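Prenylcyclase (Actinoplanes teichomyceticus, PDB 6IJ1) probably acts on isoprenoid substrates as a prenyl cyclase or prenyltransferase, although its exact reaction remains open. Local coordinates at residues H122-D125 with V129-Y132; A66-L71 with L98-L103; D197-T202 with A227-A232. All blocks are in the same frame, centred on the assembly; numbering follows the deposited sequence.

Contact 1: residues H122-D125 with V129-Y132; sequences HVHD and VSTY
The imidazole of H122 turns an edge to the backbone of V129-Y132. Its CD2 lies 3.3 Å from S130 O, which sits near the ring plane, and the backbone N of Y132 also meets the ring edge in plane. T131 O comes in obliquely, 3.4 Å from H122 CD2. With CG anti to its own carbonyl carbon (chi1 -66°), the ring swings along this strip of chain, while ND1 bonds to F118 O, which limits rotation of the imidazole. One backbone hydrogen bond crosses: S130 N donates to H122 O at 2.9 Å, nearly straight at 165°; beside it V123 and V129 form a single bridge. A CA-H...O contact from V129 to the same H122 O supports the pairing. The tight return of the chain resembles a small hairpin, but neither side forms a regular strand. S130 OG stands between its own backbone N and carbonyl carbon (chi1 61°), from where it donates to Y132 O at 2.7 Å, approaching from above that carbonyl plane. On the other flank H124 brings NE2 within 3.8 Å of S130 CB; that nitrogen's polar partner is C154 O. V129 CG1 packs against H122 CB at 3.8 Å, with V123 CG2 and V129 CG2 meeting more loosely. The pair lies in the loop between helices 112-121 and 134-141. V123 and V129 both press on V176 of helix 173-182, H122 and V129 touch A91 at the start of helix 91-104, and V129 and T131 reach V164 and V160 on helix 158-164.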
ATOM      1  N   HIS A 122       6.971  15.368  -6.489  1.00 16.85           N
ATOM      2  CA  HIS A 122       6.181  15.235  -5.253  1.00 16.48           C
ATOM      3  C   HIS A 122       7.049  15.229  -4.020  1.00 16.72           C
ATOM      4  O   HIS A 122       6.551  15.140  -2.905  1.00 16.81           O
ATOM      5  CB  HIS A 122       5.310  13.937  -5.303  1.00 15.42           C
ATOM      6  CG  HIS A 122       4.262  13.970  -6.352  1.00 15.16           C
ATOM      7  ND1 HIS A 122       4.545  13.953  -7.696  1.00 16.10           N
ATOM      8  CD2 HIS A 122       2.915  14.075  -6.239  1.00 17.73           C
ATOM      9  CE1 HIS A 122       3.405  14.031  -8.378  1.00 20.39           C
ATOM     10  NE2 HIS A 122       2.393  14.073  -7.507  1.00 18.46           N
ATOM     11  N   VAL A 123       8.374  15.412  -4.173  1.00 17.35           N
ATOM     12  CA  VAL A 123       9.282  15.386  -3.028  1.00 17.78           C
ATOM     13  C   VAL A 123       9.367  16.752  -2.374  1.00 18.35           C
ATOM     14  O   VAL A 123       9.689  17.757  -3.043  1.00 22.37           O
ATOM     15  CB  VAL A 123      10.666  14.918  -3.460  1.00 18.26           C
ATOM     16  CG1 VAL A 123      11.664  15.002  -2.274  1.00 20.70           C
ATOM     17  CG2 VAL A 123      10.578  13.510  -4.009  1.00 20.59           C
ATOM     18  N   HIS A 124       9.042  16.812  -1.101  1.00 19.65           N
ATOM     19  CA  HIS A 124       9.080  18.038  -0.314  1.00 18.81           C
ATOM     20  C   HIS A 124      10.476  18.282   0.268  1.00 20.41           C
ATOM     21  O   HIS A 124      11.352  17.387   0.341  1.00 20.53           O
ATOM     22  CB  HIS A 124       8.065  17.978   0.839  1.00 21.13           C
ATOM     23  CG  HIS A 124       6.668  18.379   0.443  1.00 24.68           C
ATOM     24  ND1 HIS A 124       6.326  19.688   0.160  1.00 26.42           N
ATOM     25  CD2 HIS A 124       5.519  17.669   0.350  1.00 26.39           C
ATOM     26  CE1 HIS A 124       5.040  19.753  -0.139  1.00 27.07           C
ATOM     27  NE2 HIS A 124       4.532  18.542  -0.046  1.00 24.53           N
ATOM     28  N   ASP A 125      10.655  19.505   0.764  1.00 23.00           N
ATOM     29  CA  ASP A 125      11.950  19.871   1.296  1.00 23.60           C
ATOM     30  C   ASP A 125      12.283  19.125   2.571  1.00 26.31           C
ATOM     31  O   ASP A 125      13.467  19.016   2.919  1.00 25.51           O
ATOM     32  CB  ASP A 125      11.985  21.384   1.560  1.00 26.11           C
ATOM     33  CG  ASP A 125      11.976  22.195   0.265  1.00 29.90           C
ATOM     34  OD1 ASP A 125      12.258  21.632  -0.836  1.00 32.72           O
ATOM     35  OD2 ASP A 125      11.709  23.411   0.353  1.00 40.13           O
ATOM     36  N   VAL A 129       7.138  12.674   0.680  1.00 15.18           N
ATOM     37  CA  VAL A 129       6.531  12.660  -0.634  1.00 15.44           C
ATOM     38  C   VAL A 129       5.037  12.907  -0.488  1.00 15.42           C
ATOM     39  O   VAL A 129       4.382  12.253   0.335  1.00 16.22           O
ATOM     40  CB  VAL A 129       6.782  11.315  -1.328  1.00 14.54           C
ATOM     41  CG1 VAL A 129       6.198  11.290  -2.702  1.00 15.91           C
ATOM     42  CG2 VAL A 129       8.315  11.025  -1.422  1.00 17.61           C
ATOM     43  N   SER A 130       4.515  13.873  -1.242  1.00 15.59           N
ATOM     44  CA  SER A 130       3.082  14.101  -1.214  1.00 14.16           C
ATOM     45  C   SER A 130       2.381  13.190  -2.208  1.00 15.74           C
ATOM     46  O   SER A 130       2.939  12.771  -3.216  1.00 16.19           O
ATOM     47  CB  SER A 130       2.719  15.555  -1.549  1.00 15.96           C
ATOM     48  OG  SER A 130       3.165  15.908  -2.863  1.00 18.63           O
ATOM     49  N   THR A 131       1.063  12.977  -1.980  1.00 14.66           N
ATOM     50  CA  THR A 131       0.330  12.178  -2.951  1.00 13.81           C
ATOM     51  C   THR A 131       0.085  12.952  -4.260  1.00 14.75           C
ATOM     52  O   THR A 131       0.072  12.362  -5.360  1.00 14.77           O
ATOM     53  CB  THR A 131      -1.004  11.755  -2.306  1.00 15.27           C
ATOM     54  OG1 THR A 131      -0.700  10.955  -1.168  1.00 15.03           O
ATOM     55  CG2 THR A 131      -1.842  10.917  -3.250  1.00 17.31           C
ATOM     56  N   TYR A 132      -0.199  14.242  -4.134  1.00 16.51           N
ATOM     57  CA  TYR A 132      -0.488  15.096  -5.266  1.00 16.67           C
ATOM     58  C   TYR A 132       0.398  16.341  -5.202  1.00 15.96           C
ATOM     59  O   TYR A 132       0.890  16.729  -4.146  1.00 16.89           O
ATOM     60  CB  TYR A 132      -1.981  15.567  -5.232  1.00 16.74           C
ATOM     61  CG  TYR A 132      -2.985  14.442  -5.291  1.00 16.39           C
ATOM     62  CD1 TYR A 132      -3.337  13.850  -6.488  1.00 18.34           C
ATOM     63  CD2 TYR A 132      -3.602  14.005  -4.091  1.00 18.35           C
ATOM     64  CE1 TYR A 132      -4.273  12.828  -6.473  1.00 20.94           C
ATOM     65  CE2 TYR A 132      -4.556  12.997  -4.116  1.00 20.98           C
ATOM     66  CZ  TYR A 132      -4.860  12.441  -5.311  1.00 21.47           C
ATOM     67  OH  TYR A 132      -5.814  11.428  -5.223  1.00 34.75           O
TER

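Contact 2: residues A66-L71 with L98-L103; sequences AAMDLL and LRLAEL
L71 N, in the residue whose side chain meets L100, donates to A67 O at 2.9 Å and weakly to M68 O, while L71 O accepts from W81 NE1. Between the two helices themselves no hydrogen bond crosses. L71 CD1 touches L100 CD2 at 3.8 Å, and the two leucine side chains cross at about a right angle. The same CD2 reaches in beside the root of M68, 3.9 Å from M68 CB, so one leucine branch is received between two residues nearly a helical turn apart, M68 and L71. The methionine in turn bridges L100 and A101: its SD lies 3.6 Å from A101 N and 3.8 Å from L100 CG, with A101 CB slightly farther off at 4.0 Å. The sulfur arrives there by extension and then a bend: CG leaves anti to the backbone N (chi1 180°), and turns at chi2 and chi3 lay the end of the side chain against helix 98-103. The segment axes approach to 10.5 Å at an angle of 134°, so the helices run roughly antiparallel but clearly splayed, and long side chains bridge the separation. All four touching residues are buried. This is plain apolar packing between helices 58-71 and 91-104. Helix 42-52 adds A49, which touches both A67 and L100, and W111 in the loop before helix 112-121 is touched by A101.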
ATOM      1  N   ALA A  66       1.425  -9.967 -17.469  1.00 20.06           N
ATOM      2  CA  ALA A  66       0.389  -9.446 -18.348  1.00 22.27           C
ATOM      3  C   ALA A  66      -0.104  -8.078 -17.866  1.00 22.51           C
ATOM      4  O   ALA A  66      -0.347  -7.164 -18.655  1.00 23.31           O
ATOM      5  CB  ALA A  66      -0.743 -10.474 -18.431  1.00 24.05           C
ATOM      6  N   ALA A  67      -0.247  -7.916 -16.544  1.00 19.55           N
ATOM      7  CA  ALA A  67      -0.671  -6.639 -15.986  1.00 19.40           C
ATOM      8  C   ALA A  67       0.351  -5.537 -16.219  1.00 17.76           C
ATOM      9  O   ALA A  67      -0.017  -4.387 -16.491  1.00 18.22           O
ATOM     10  CB  ALA A  67      -0.913  -6.813 -14.470  1.00 20.63           C
ATOM     11  N   MET A  68       1.651  -5.849 -16.070  1.00 17.83           N
ATOM     12  CA  MET A  68       2.662  -4.854 -16.392  1.00 17.21           C
ATOM     13  C   MET A  68       2.522  -4.385 -17.837  1.00 17.64           C
ATOM     14  O   MET A  68       2.551  -3.181 -18.100  1.00 18.83           O
ATOM     15  CB  MET A  68       4.058  -5.434 -16.154  1.00 18.97           C
ATOM     16  CG  MET A  68       5.163  -4.445 -16.476  1.00 19.91           C
ATOM     17  SD  MET A  68       5.660  -3.311 -15.149  1.00 19.36           S
ATOM     18  CE  MET A  68       4.677  -1.902 -15.451  1.00 20.54           C
ATOM     19  N   ASP A  69       2.315  -5.342 -18.767  1.00 20.08           N
ATOM     20  CA  ASP A  69       2.107  -4.941 -20.166  1.00 22.92           C
ATOM     21  C   ASP A  69       0.890  -4.055 -20.345  1.00 21.11           C
ATOM     22  O   ASP A  69       0.917  -3.134 -21.158  1.00 22.70           O
ATOM     23  CB  ASP A  69       1.935  -6.165 -21.059  1.00 21.49           C
ATOM     24  CG  ASP A  69       3.188  -6.938 -21.224  1.00 29.24           C
ATOM     25  OD1 ASP A  69       4.258  -6.300 -21.111  1.00 30.96           O
ATOM     26  OD2 ASP A  69       3.090  -8.168 -21.452  1.00 31.44           O
ATOM     27  N   LEU A  70      -0.198  -4.304 -19.577  1.00 19.50           N
ATOM     28  CA  LEU A  70      -1.379  -3.447 -19.662  1.00 21.68           C
ATOM     29  C   LEU A  70      -1.137  -2.052 -19.104  1.00 18.76           C
ATOM     30  O   LEU A  70      -1.748  -1.071 -19.554  1.00 21.95           O
ATOM     31  CB  LEU A  70      -2.551  -4.072 -18.874  1.00 22.95           C
ATOM     32  CG  LEU A  70      -3.147  -5.394 -19.315  1.00 29.75           C
ATOM     33  CD1 LEU A  70      -4.121  -5.812 -18.264  1.00 29.38           C
ATOM     34  CD2 LEU A  70      -3.869  -5.265 -20.676  1.00 34.61           C
ATOM     35  N   LEU A  71      -0.287  -1.946 -18.070  1.00 18.40           N
ATOM     36  CA  LEU A  71      -0.122  -0.680 -17.408  1.00 16.27           C
ATOM     37  C   LEU A  71       0.744   0.289 -18.194  1.00 15.97           C
ATOM     38  O   LEU A  71       0.591   1.496 -18.062  1.00 20.02           O
ATOM     39  CB  LEU A  71       0.500  -0.921 -16.035  1.00 16.80           C
ATOM     40  CG  LEU A  71      -0.486  -1.489 -14.988  1.00 15.51           C
ATOM     41  CD1 LEU A  71       0.345  -2.086 -13.889  1.00 17.29           C
ATOM     42  CD2 LEU A  71      -1.413  -0.314 -14.489  1.00 19.42           C
ATOM     43  N   LEU A  98       5.825   1.581 -10.843  1.00 13.66           N
ATOM     44  CA  LEU A  98       7.302   1.466 -10.941  1.00 14.64           C
ATOM     45  C   LEU A  98       7.837   0.339 -10.059  1.00 15.13           C
ATOM     46  O   LEU A  98       8.800  -0.350 -10.445  1.00 15.12           O
ATOM     47  CB  LEU A  98       7.968   2.780 -10.564  1.00 13.71           C
ATOM     48  CG  LEU A  98       7.634   3.918 -11.574  1.00 15.87           C
ATOM     49  CD1 LEU A  98       7.903   5.270 -11.024  1.00 16.51           C
ATOM     50  CD2 LEU A  98       8.541   3.668 -12.839  1.00 19.97           C
ATOM     51  N   ARG A  99       7.193   0.061  -8.921  1.00 13.85           N
ATOM     52  CA  ARG A  99       7.601  -1.106  -8.136  1.00 13.91           C
ATOM     53  C   ARG A  99       7.404  -2.409  -8.892  1.00 14.37           C
ATOM     54  O   ARG A  99       8.261  -3.295  -8.824  1.00 15.16           O
ATOM     55  CB  ARG A  99       6.807  -1.135  -6.824  1.00 13.71           C
ATOM     56  CG  ARG A  99       7.050  -2.400  -5.992  1.00 16.42           C
ATOM     57  CD  ARG A  99       6.399  -2.251  -4.629  1.00 15.91           C
ATOM     58  NE  ARG A  99       6.197  -3.579  -4.012  1.00 17.92           N
ATOM     59  CZ  ARG A  99       7.057  -4.141  -3.180  1.00 23.74           C
ATOM     60  NH1 ARG A  99       8.202  -3.518  -2.864  1.00 23.79           N
ATOM     61  NH2 ARG A  99       6.750  -5.333  -2.683  1.00 23.50           N
ATOM     62  N   LEU A 100       6.279  -2.564  -9.598  1.00 14.04           N
ATOM     63  CA  LEU A 100       6.065  -3.749 -10.413  1.00 14.15           C
ATOM     64  C   LEU A 100       7.177  -3.876 -11.455  1.00 14.34           C
ATOM     65  O   LEU A 100       7.709  -4.986 -11.651  1.00 15.22           O
ATOM     66  CB  LEU A 100       4.687  -3.672 -11.078  1.00 15.60           C
ATOM     67  CG  LEU A 100       4.335  -4.878 -11.952  1.00 15.23           C
ATOM     68  CD1 LEU A 100       4.317  -6.217 -11.218  1.00 16.04           C
ATOM     69  CD2 LEU A 100       2.972  -4.543 -12.567  1.00 16.64           C
ATOM     70  N   ALA A 101       7.529  -2.739 -12.075  1.00 14.00           N
ATOM     71  CA  ALA A 101       8.641  -2.765 -13.030  1.00 15.41           C
ATOM     72  C   ALA A 101       9.939  -3.203 -12.384  1.00 16.14           C
ATOM     73  O   ALA A 101      10.677  -4.007 -12.976  1.00 16.63           O
ATOM     74  CB  ALA A 101       8.780  -1.383 -13.664  1.00 16.29           C
ATOM     75  N   GLU A 102      10.248  -2.714 -11.180  1.00 14.54           N
ATOM     76  CA  GLU A 102      11.493  -3.157 -10.511  1.00 12.93           C
ATOM     77  C   GLU A 102      11.413  -4.629 -10.205  1.00 14.97           C
ATOM     78  O   GLU A 102      12.396  -5.360 -10.367  1.00 16.96           O
ATOM     79  CB  GLU A 102      11.737  -2.319  -9.237  1.00 15.12           C
ATOM     80  CG  GLU A 102      12.105  -0.891  -9.592  1.00 16.48           C
ATOM     81  CD  GLU A 102      12.810  -0.100  -8.471  1.00 16.90           C
ATOM     82  OE1 GLU A 102      12.864  -0.611  -7.319  1.00 17.63           O
ATOM     83  OE2 GLU A 102      13.291   1.030  -8.731  1.00 15.87           O
ATOM     84  N   LEU A 103      10.256  -5.106  -9.726  1.00 15.34           N
ATOM     85  CA  LEU A 103      10.163  -6.537  -9.403  1.00 15.54           C
ATOM     86  C   LEU A 103      10.382  -7.401 -10.643  1.00 18.62           C
ATOM     87  O   LEU A 103      10.897  -8.515 -10.525  1.00 21.27           O
ATOM     88  CB  LEU A 103       8.793  -6.855  -8.775  1.00 18.80           C
ATOM     89  CG  LEU A 103       8.576  -6.263  -7.392  1.00 16.79           C
ATOM     90  CD1 LEU A 103       7.112  -6.401  -7.037  1.00 18.93           C
ATOM     91  CD2 LEU A 103       9.347  -7.083  -6.384  1.00 18.58           C
TER

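Contact 3: residues D197-T202 with A227-A232; sequences DPELST and AGRIGA
R229 takes hold of E199 side-on, and two of its nitrogens, NE and NH2, converge on one oxygen. NE donates to E199 OE2 at 2.7 Å, and R229 NH2 donates to the same OE2 at 2.6 Å. The angles at the hydrogens, 132° and 133°, are the price of two donors sharing a single acceptor. OE2 meets NH2 through its syn lone pair and NE nearly along its C-O axis, and it lies close to the guanidinium plane. The carboxylate itself is twisted, its plane 44° from that of the guanidinium. Bends at chi2 and chi3 of R229 fold the arginine back toward the glutamate, while E199, bent at chi2, offers its carboxylate across it. This is the tight part, and it is small: 95 Å² is buried altogether, and the nearest CA atoms, those of E199 and R229, are 9.1 Å apart. The salt bridge joins the start of helix 198-209 to the end of helix 216-229, neighbours in a largely helical fold consistent with the alpha-alpha barrel of terpene cyclases and protein prenyltransferases. At the helix start, T202 OG1 donates to P198 O at 2.8 Å and is also bonded to W190 N. E199 is buried, packed on W225, V236 and L251, whereas R229 is partly exposed. On the looser side a water donates to E199 OE1 and D197 OD1, both at 2.8 Å, and accepts only a weak bond from R229 NH2 at 3.4 Å. A methionine in place of R229 would probably leave the buried carboxylate of E199 without its balancing charge and OE2 without both donors. D197 OD1 stays 6.0 Å from R229 NH2, so the two opposite charges do not touch; the water lies between them.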
ATOM      1  N   ASP A 197      -4.888   2.003   9.739  1.00 13.76           N
ATOM      2  CA  ASP A 197      -3.986   1.108  10.447  1.00 13.75           C
ATOM      3  C   ASP A 197      -2.546   1.582  10.262  1.00 15.14           C
ATOM      4  O   ASP A 197      -2.044   1.506   9.145  1.00 15.43           O
ATOM      5  CB  ASP A 197      -4.129  -0.320   9.919  1.00 14.33           C
ATOM      6  CG  ASP A 197      -5.548  -0.854  10.073  1.00 15.60           C
ATOM      7  OD1 ASP A 197      -6.105  -0.807  11.202  1.00 16.82           O
ATOM      8  OD2 ASP A 197      -6.116  -1.339   9.069  1.00 15.72           O
ATOM      9  N   PRO A 198      -1.851   2.010  11.314  1.00 14.50           N
ATOM     10  CA  PRO A 198      -0.432   2.372  11.167  1.00 14.79           C
ATOM     11  C   PRO A 198       0.426   1.177  10.835  1.00 14.40           C
ATOM     12  O   PRO A 198       1.589   1.378  10.422  1.00 15.33           O
ATOM     13  CB  PRO A 198      -0.080   2.956  12.535  1.00 17.78           C
ATOM     14  CG  PRO A 198      -1.028   2.277  13.494  1.00 19.73           C
ATOM     15  CD  PRO A 198      -2.341   2.206  12.678  1.00 15.44           C
ATOM     16  N   GLU A 199      -0.099  -0.051  10.979  1.00 13.62           N
ATOM     17  CA  GLU A 199       0.644  -1.188  10.456  1.00 14.18           C
ATOM     18  C   GLU A 199       0.970  -1.043   8.972  1.00 14.16           C
ATOM     19  O   GLU A 199       1.951  -1.624   8.511  1.00 14.60           O
ATOM     20  CB  GLU A 199      -0.162  -2.479  10.669  1.00 14.19           C
ATOM     21  CG  GLU A 199      -0.343  -2.899  12.178  1.00 14.63           C
ATOM     22  CD  GLU A 199      -1.429  -2.134  12.912  1.00 15.99           C
ATOM     23  OE1 GLU A 199      -2.075  -1.212  12.376  1.00 16.69           O
ATOM     24  OE2 GLU A 199      -1.595  -2.447  14.126  1.00 19.41           O
ATOM     25  N   LEU A 200       0.131  -0.355   8.184  1.00 13.60           N
ATOM     26  CA  LEU A 200       0.407  -0.238   6.763  1.00 12.70           C
ATOM     27  C   LEU A 200       1.640   0.606   6.518  1.00 13.42           C
ATOM     28  O   LEU A 200       2.568   0.122   5.843  1.00 13.03           O
ATOM     29  CB  LEU A 200      -0.848   0.323   6.076  1.00 12.99           C
ATOM     30  CG  LEU A 200      -0.804   0.616   4.576  1.00 14.78           C
ATOM     31  CD1 LEU A 200       0.088   1.906   4.147  1.00 15.43           C
ATOM     32  CD2 LEU A 200      -0.403  -0.609   3.783  1.00 14.26           C
ATOM     33  N   SER A 201       1.692   1.831   7.070  1.00 14.18           N
ATOM     34  CA  SER A 201       2.881   2.665   6.847  1.00 13.91           C
ATOM     35  C   SER A 201       4.110   2.001   7.433  1.00 15.22           C
ATOM     36  O   SER A 201       5.194   2.042   6.849  1.00 14.54           O
ATOM     37  CB  SER A 201       2.648   4.045   7.463  1.00 17.34           C
ATOM     38  OG  SER A 201       1.930   3.894   8.731  1.00 20.76           O
ATOM     39  N   THR A 202       3.941   1.323   8.579  1.00 12.69           N
ATOM     40  CA  THR A 202       5.105   0.715   9.242  1.00 12.27           C
ATOM     41  C   THR A 202       5.680  -0.427   8.429  1.00 13.51           C
ATOM     42  O   THR A 202       6.933  -0.544   8.262  1.00 14.37           O
ATOM     43  CB  THR A 202       4.708   0.265  10.670  1.00 12.50           C
ATOM     44  OG1 THR A 202       4.249   1.421  11.358  1.00 14.37           O
ATOM     45  CG2 THR A 202       5.902  -0.359  11.429  1.00 14.18           C
ATOM     46  N   ALA A 227       5.577  -6.559  16.949  1.00 16.22           N
ATOM     47  CA  ALA A 227       5.393  -7.820  17.646  1.00 16.34           C
ATOM     48  C   ALA A 227       4.439  -7.657  18.814  1.00 18.40           C
ATOM     49  O   ALA A 227       3.664  -8.578  19.118  1.00 18.62           O
ATOM     50  CB  ALA A 227       6.767  -8.342  18.130  1.00 17.14           C
ATOM     51  N   GLY A 228       4.440  -6.488  19.458  1.00 16.46           N
ATOM     52  CA  GLY A 228       3.537  -6.226  20.569  1.00 17.57           C
ATOM     53  C   GLY A 228       2.088  -6.064  20.163  1.00 22.16           C
ATOM     54  O   GLY A 228       1.210  -6.098  21.045  1.00 23.79           O
ATOM     55  N   ARG A 229       1.827  -5.826  18.861  1.00 18.08           N
ATOM     56  CA  ARG A 229       0.459  -5.663  18.334  1.00 16.32           C
ATOM     57  C   ARG A 229      -0.223  -6.996  18.119  1.00 18.09           C
ATOM     58  O   ARG A 229      -1.459  -7.042  18.013  1.00 18.64           O
ATOM     59  CB  ARG A 229       0.490  -4.901  16.987  1.00 18.34           C
ATOM     60  CG  ARG A 229       1.148  -3.485  16.971  1.00 21.75           C
ATOM     61  CD  ARG A 229       0.274  -2.461  17.587  1.00 19.56           C
ATOM     62  NE  ARG A 229      -0.878  -2.234  16.710  1.00 20.68           N
ATOM     63  CZ  ARG A 229      -2.176  -2.305  17.096  1.00 42.47           C
ATOM     64  NH1 ARG A 229      -2.514  -2.505  18.380  1.00 44.04           N
ATOM     65  NH2 ARG A 229      -3.163  -2.109  16.216  1.00 40.86           N
ATOM     66  N   ILE A 230       0.560  -8.051  17.947  1.00 16.93           N
ATOM     67  CA  ILE A 230       0.070  -9.391  17.628  1.00 17.18           C
ATOM     68  C   ILE A 230      -0.329 -10.091  18.928  1.00 19.55           C
ATOM     69  O   ILE A 230       0.477 -10.260  19.849  1.00 20.37           O
ATOM     70  CB  ILE A 230       1.132 -10.176  16.836  1.00 15.34           C
ATOM     71  CG1 ILE A 230       1.318  -9.513  15.452  1.00 14.73           C
ATOM     72  CG2 ILE A 230       0.746 -11.569  16.676  1.00 16.74           C
ATOM     73  CD1 ILE A 230       2.616  -9.944  14.718  1.00 15.24           C
ATOM     74  N   GLY A 231      -1.598 -10.480  19.017  1.00 16.70           N
ATOM     75  CA  GLY A 231      -2.101 -11.102  20.237  1.00 16.94           C
ATOM     76  C   GLY A 231      -1.753 -12.574  20.302  1.00 17.87           C
ATOM     77  O   GLY A 231      -1.160 -13.189  19.421  1.00 17.01           O
ATOM     78  N   ALA A 232      -2.162 -13.181  21.434  1.00 21.15           N
ATOM     79  CA  ALA A 232      -1.788 -14.576  21.675  1.00 21.82           C
ATOM     80  C   ALA A 232      -2.391 -15.525  20.648  1.00 20.56           C
ATOM     81  O   ALA A 232      -1.841 -16.598  20.430  1.00 23.35           O
ATOM     82  CB  ALA A 232      -2.222 -14.978  23.105  1.00 23.30           C
TER
HETATM   83  O   HOH W   1      -4.571  -0.747  13.484  1.00 19.44           O

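From the N terminus, contact 2 comes first: helix 58-71 is met again by helix 91-104, closing a loop of 26 residues. Contact 1 follows, a short return with three residues between its segments, in the loop after helix 112-121. Contact 3 closes last, across 24 residues that hold most of helix 198-209 and of helix 216-229. The three run in series, so none encloses or crosses another. Their centres lie 23 to 29 Å apart without touching, and contacts 2 and 3 fall on opposite sides of the chain's centre. Helix 91-104 connects two of them, carrying half of contact 2 and offering its first residue, A91, to contact 1.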